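Long-range contact in cellulase IBT99 (Metagenomes, PDB 6WBT), which probably hydrolyses 6-phospho-alpha-glucosides as a family 4 glycosidase that uses NAD and a manganese ion: residues 85-89 and 119-123. Residues are numbered along the deposited sequence; the frame is centred on the assembly and turned at random.
With NAD (nicotinamide-adenine-dinucleotide), chain G.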
ATOM      1  N   GLN A  85      16.225  29.528 -13.930  1.00 47.90           N
ATOM      2  CA  GLN A  85      15.047  30.381 -14.024  1.00 48.77           C
ATOM      3  C   GLN A  85      14.696  30.587 -15.497  1.00 49.91           C
ATOM      4  O   GLN A  85      14.443  31.701 -15.955  1.00 51.23           O
ATOM      5  CB  GLN A  85      15.272  31.709 -13.302  1.00 49.70           C
ATOM      6  CG  GLN A  85      16.526  32.457 -13.726  1.00 51.40           C
ATOM      7  CD  GLN A  85      16.690  33.772 -12.990  1.00 54.35           C
ATOM      8  OE1 GLN A  85      16.134  33.965 -11.909  1.00 55.40           O
ATOM      9  NE2 GLN A  85      17.453  34.687 -13.576  1.00 54.95           N
HETATM   10  N   MSE A  86      14.679  29.496 -16.256  1.00 49.80           N
HETATM   11  CA  MSE A  86      14.387  29.559 -17.681  1.00 51.36           C
HETATM   12  C   MSE A  86      12.892  29.689 -17.941  1.00 52.35           C
HETATM   13  O   MSE A  86      12.068  29.299 -17.114  1.00 51.15           O
HETATM   14  CB  MSE A  86      14.928  28.316 -18.393  1.00 52.82           C
HETATM   15  CG  MSE A  86      14.198  27.030 -18.028  1.00 54.99           C
HETATM   16 SE   MSE A  86      14.861  25.467 -18.987  0.71 56.84          SE
HETATM   17  CE  MSE A  86      16.681  25.434 -18.289  1.00 56.76           C
ATOM     18  N   ARG A  87      12.551  30.252 -19.099  1.00 53.83           N
ATOM     19  CA  ARG A  87      11.175  30.311 -19.590  1.00 52.81           C
ATOM     20  C   ARG A  87      11.233  29.925 -21.064  1.00 52.90           C
ATOM     21  O   ARG A  87      11.403  30.786 -21.932  1.00 56.04           O
ATOM     22  CB  ARG A  87      10.556  31.692 -19.385  1.00 52.82           C
ATOM     23  CG  ARG A  87       9.107  31.784 -19.839  1.00 53.53           C
ATOM     24  CD  ARG A  87       8.579  33.206 -19.765  1.00 55.13           C
ATOM     25  NE  ARG A  87       8.541  33.717 -18.398  1.00 56.60           N
ATOM     26  CZ  ARG A  87       7.508  33.571 -17.574  1.00 57.06           C
ATOM     27  NH1 ARG A  87       6.423  32.923 -17.977  1.00 58.06           N
ATOM     28  NH2 ARG A  87       7.560  34.070 -16.348  1.00 56.25           N
ATOM     29  N   VAL A  88      11.108  28.624 -21.339  1.00 49.57           N
ATOM     30  CA  VAL A  88      11.177  28.141 -22.712  1.00 48.19           C
ATOM     31  C   VAL A  88      10.051  28.762 -23.522  1.00 49.46           C
ATOM     32  O   VAL A  88       8.877  28.708 -23.135  1.00 48.20           O
ATOM     33  CB  VAL A  88      11.116  26.608 -22.746  1.00 47.43           C
ATOM     34  CG1 VAL A  88      11.211  26.111 -24.181  1.00 46.02           C
ATOM     35  CG2 VAL A  88      12.229  26.014 -21.894  1.00 47.51           C
ATOM     36  N   GLY A  89      10.409  29.360 -24.657  1.00 51.20           N
ATOM     37  CA  GLY A  89       9.472  30.111 -25.458  1.00 51.09           C
ATOM     38  C   GLY A  89       9.339  31.567 -25.074  1.00 50.32           C
ATOM     39  O   GLY A  89       8.778  32.348 -25.854  1.00 50.28           O
ATOM     40  N   TYR A 119       2.963  25.006 -21.400  1.00 53.31           N
ATOM     41  CA  TYR A 119       4.240  25.515 -20.914  1.00 51.69           C
ATOM     42  C   TYR A 119       5.094  24.398 -20.326  1.00 48.81           C
ATOM     43  O   TYR A 119       6.326  24.444 -20.415  1.00 47.86           O
ATOM     44  CB  TYR A 119       3.990  26.610 -19.876  1.00 52.66           C
ATOM     45  CG  TYR A 119       5.230  27.306 -19.357  1.00 53.05           C
ATOM     46  CD1 TYR A 119       6.364  27.445 -20.147  1.00 53.98           C
ATOM     47  CD2 TYR A 119       5.261  27.826 -18.070  1.00 53.05           C
ATOM     48  CE1 TYR A 119       7.495  28.080 -19.667  1.00 53.94           C
ATOM     49  CE2 TYR A 119       6.384  28.461 -17.584  1.00 53.56           C
ATOM     50  CZ  TYR A 119       7.498  28.586 -18.384  1.00 53.67           C
ATOM     51  OH  TYR A 119       8.616  29.219 -17.895  1.00 52.65           O
ATOM     52  N   GLY A 120       4.459  23.382 -19.738  1.00 49.27           N
ATOM     53  CA  GLY A 120       5.217  22.295 -19.141  1.00 51.15           C
ATOM     54  C   GLY A 120       5.958  21.455 -20.163  1.00 54.07           C
ATOM     55  O   GLY A 120       7.129  21.115 -19.967  1.00 53.74           O
HETATM   56  N   MSE A 121       5.296  21.111 -21.264  1.00 56.27           N
HETATM   57  CA  MSE A 121       5.901  20.255 -22.281  1.00 57.08           C
HETATM   58  C   MSE A 121       7.034  20.960 -23.021  1.00 57.66           C
HETATM   59  O   MSE A 121       7.912  20.309 -23.589  1.00 60.59           O
HETATM   60  CB  MSE A 121       4.845  19.773 -23.277  1.00 57.73           C
HETATM   61  CG  MSE A 121       3.847  18.784 -22.692  1.00 57.25           C
HETATM   62 SE   MSE A 121       3.148  17.554 -24.034  0.37 60.27          SE
HETATM   63  CE  MSE A 121       4.827  16.721 -24.573  1.00 57.71           C
ATOM     64  N   ARG A 122       7.014  22.295 -23.018  1.00 54.70           N
ATOM     65  CA  ARG A 122       8.133  23.049 -23.569  1.00 52.61           C
ATOM     66  C   ARG A 122       9.362  22.987 -22.674  1.00 49.22           C
ATOM     67  O   ARG A 122      10.483  23.161 -23.165  1.00 50.40           O
ATOM     68  CB  ARG A 122       7.744  24.511 -23.791  1.00 53.43           C
ATOM     69  CG  ARG A 122       6.814  24.757 -24.966  1.00 56.59           C
ATOM     70  CD  ARG A 122       6.814  26.232 -25.345  1.00 56.86           C
ATOM     71  NE  ARG A 122       6.376  27.084 -24.244  1.00 57.48           N
ATOM     72  CZ  ARG A 122       5.121  27.480 -24.062  1.00 57.77           C
ATOM     73  NH1 ARG A 122       4.175  27.102 -24.910  1.00 58.39           N
ATOM     74  NH2 ARG A 122       4.811  28.256 -23.031  1.00 56.21           N
ATOM     75  N   THR A 123       9.179  22.732 -21.380  1.00 46.14           N
ATOM     76  CA  THR A 123      10.255  22.823 -20.404  1.00 44.03           C
ATOM     77  C   THR A 123      10.844  21.470 -20.021  1.00 45.06           C
ATOM     78  O   THR A 123      11.928  21.435 -19.430  1.00 47.03           O
ATOM     79  CB  THR A 123       9.753  23.534 -19.136  1.00 41.73           C
ATOM     80  OG1 THR A 123       8.848  24.582 -19.504  1.00 41.04           O
ATOM     81  CG2 THR A 123      10.911  24.140 -18.350  1.00 41.88           C
TER
HETATM   82  PA  NAD G 503      11.738  35.809 -19.004  1.00 60.71           P
HETATM   83  O1A NAD G 503      11.019  35.333 -20.222  1.00 60.66           O
HETATM   84  O2A NAD G 503      11.756  37.276 -18.728  1.00 60.79           O
HETATM   85  O5B NAD G 503      13.244  35.252 -19.040  1.00 59.49           O
HETATM   86  C5B NAD G 503      13.474  33.822 -19.175  1.00 58.93           C
HETATM   87  C4B NAD G 503      14.869  33.590 -19.703  1.00 58.74           C
HETATM   88  O4B NAD G 503      15.089  32.168 -19.900  1.00 58.72           O
HETATM   89  C3B NAD G 503      15.198  34.248 -21.055  1.00 58.92           C
HETATM   90  O3B NAD G 503      16.439  34.937 -20.960  1.00 58.79           O
HETATM   91  C2B NAD G 503      15.324  33.048 -22.000  1.00 59.17           C
HETATM   92  O2B NAD G 503      16.124  33.290 -23.137  1.00 58.27           O
HETATM   93  C1B NAD G 503      15.898  32.015 -21.041  1.00 59.38           C
HETATM   94  N9A NAD G 503      15.806  30.639 -21.518  1.00 60.57           N
HETATM   95  C8A NAD G 503      14.784  30.089 -22.248  1.00 61.63           C
HETATM   96  N7A NAD G 503      14.975  28.828 -22.547  1.00 62.42           N
HETATM   97  C5A NAD G 503      16.208  28.526 -21.988  1.00 61.78           C
HETATM   98  C6A NAD G 503      16.970  27.342 -21.964  1.00 61.66           C
HETATM   99  N6A NAD G 503      16.587  26.205 -22.538  1.00 62.06           N
HETATM  100  N1A NAD G 503      18.162  27.380 -21.323  1.00 61.36           N
HETATM  101  C2A NAD G 503      18.543  28.529 -20.750  1.00 61.28           C
HETATM  102  N3A NAD G 503      17.910  29.698 -20.708  1.00 61.17           N
HETATM  103  C4A NAD G 503      16.734  29.635 -21.353  1.00 61.40           C
HETATM  104  O3  NAD G 503      11.140  35.056 -17.721  1.00 63.16           O
HETATM  105  PN  NAD G 503      10.738  35.570 -16.254  1.00 64.77           P
HETATM  106  O1N NAD G 503      11.892  36.314 -15.669  1.00 65.78           O
HETATM  107  O2N NAD G 503       9.413  36.254 -16.327  1.00 64.49           O
HETATM  108  O5D NAD G 503      10.571  34.168 -15.498  1.00 65.09           O
HETATM  109  C5D NAD G 503      11.683  33.239 -15.544  1.00 64.02           C
HETATM  110  C4D NAD G 503      11.234  31.901 -15.013  1.00 63.82           C
HETATM  111  O4D NAD G 503      11.027  32.005 -13.586  1.00 64.07           O
HETATM  112  C3D NAD G 503       9.906  31.372 -15.572  1.00 64.18           C
HETATM  113  O3D NAD G 503      10.036  29.995 -15.895  1.00 65.01           O
HETATM  114  C2D NAD G 503       8.975  31.576 -14.372  1.00 63.47           C
HETATM  115  O2D NAD G 503       7.785  30.806 -14.406  1.00 62.16           O
HETATM  116  C1D NAD G 503       9.914  31.200 -13.233  1.00 65.22           C
HETATM  117  N1N NAD G 503       9.404  31.639 -11.904  1.00 67.80           N
HETATM  118  C2N NAD G 503       8.906  30.713 -11.027  1.00 69.46           C
HETATM  119  C3N NAD G 503       8.402  31.104  -9.796  1.00 71.34           C
HETATM  120  C7N NAD G 503       7.922  30.028  -8.855  1.00 73.81           C
HETATM  121  O7N NAD G 503       6.956  30.247  -8.129  1.00 75.16           O
HETATM  122  N7N NAD G 503       8.598  28.887  -8.828  1.00 74.43           N
HETATM  123  C4N NAD G 503       8.377  32.457  -9.475  1.00 70.34           C
HETATM  124  C5N NAD G 503       8.913  33.375 -10.352  1.00 69.07           C
HETATM  125  C6N NAD G 503       9.424  32.947 -11.558  1.00 67.87           C
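M86 and Y119 meet at the NAD ribose next to the nicotinamide. Y119 OH lies 2.6 Å from NAD O3D as its hydrogen-bond donor, and a very short, and so doubtful, hydrogen bond runs from NAD O3D to M86 O. The ribose oxygen sits in the plane of the tyrosine ring, at its edge. The side chain of M86 runs toward the adenine and T123. Its SE is 4.2 Å from T123 CG2, and its CB and CE pack against the adenine.

R87 carries the diphosphate. CG stands anti to the backbone N (chi1 -178°) and passes 3.3 Å from Y119 OH. A bend at chi3 then turns the guanidinium to the phosphates. NE gives a nearly straight bond of 3.0 Å to the bridging oxygen O3 of NAD, and NH2 bonds both O2N and O5D. NH1 forms a salt bridge with E110. A leucine here would probably leave the diphosphate without this positive partner and E110 without this salt bridge.

V88 points at the helix. CG1 lies 3.8 Å from R122 CB, and V88 O accepts a bond of 3.2 Å from R122 NE, which approaches from above the carbonyl plane. D97 and N435 hold the other guanidinium nitrogens of R122. G89 has a positive phi (88°), where a side chain would press on the carbonyl O of V88.

The loop 85-89 follows strand 81-84, in the parallel, Rossmann-type part of the mixed sheet, and leads into helix 90-103. Helix 114-136 packs against this loop, with M127 and L130 touching M86 and P126 touching V88.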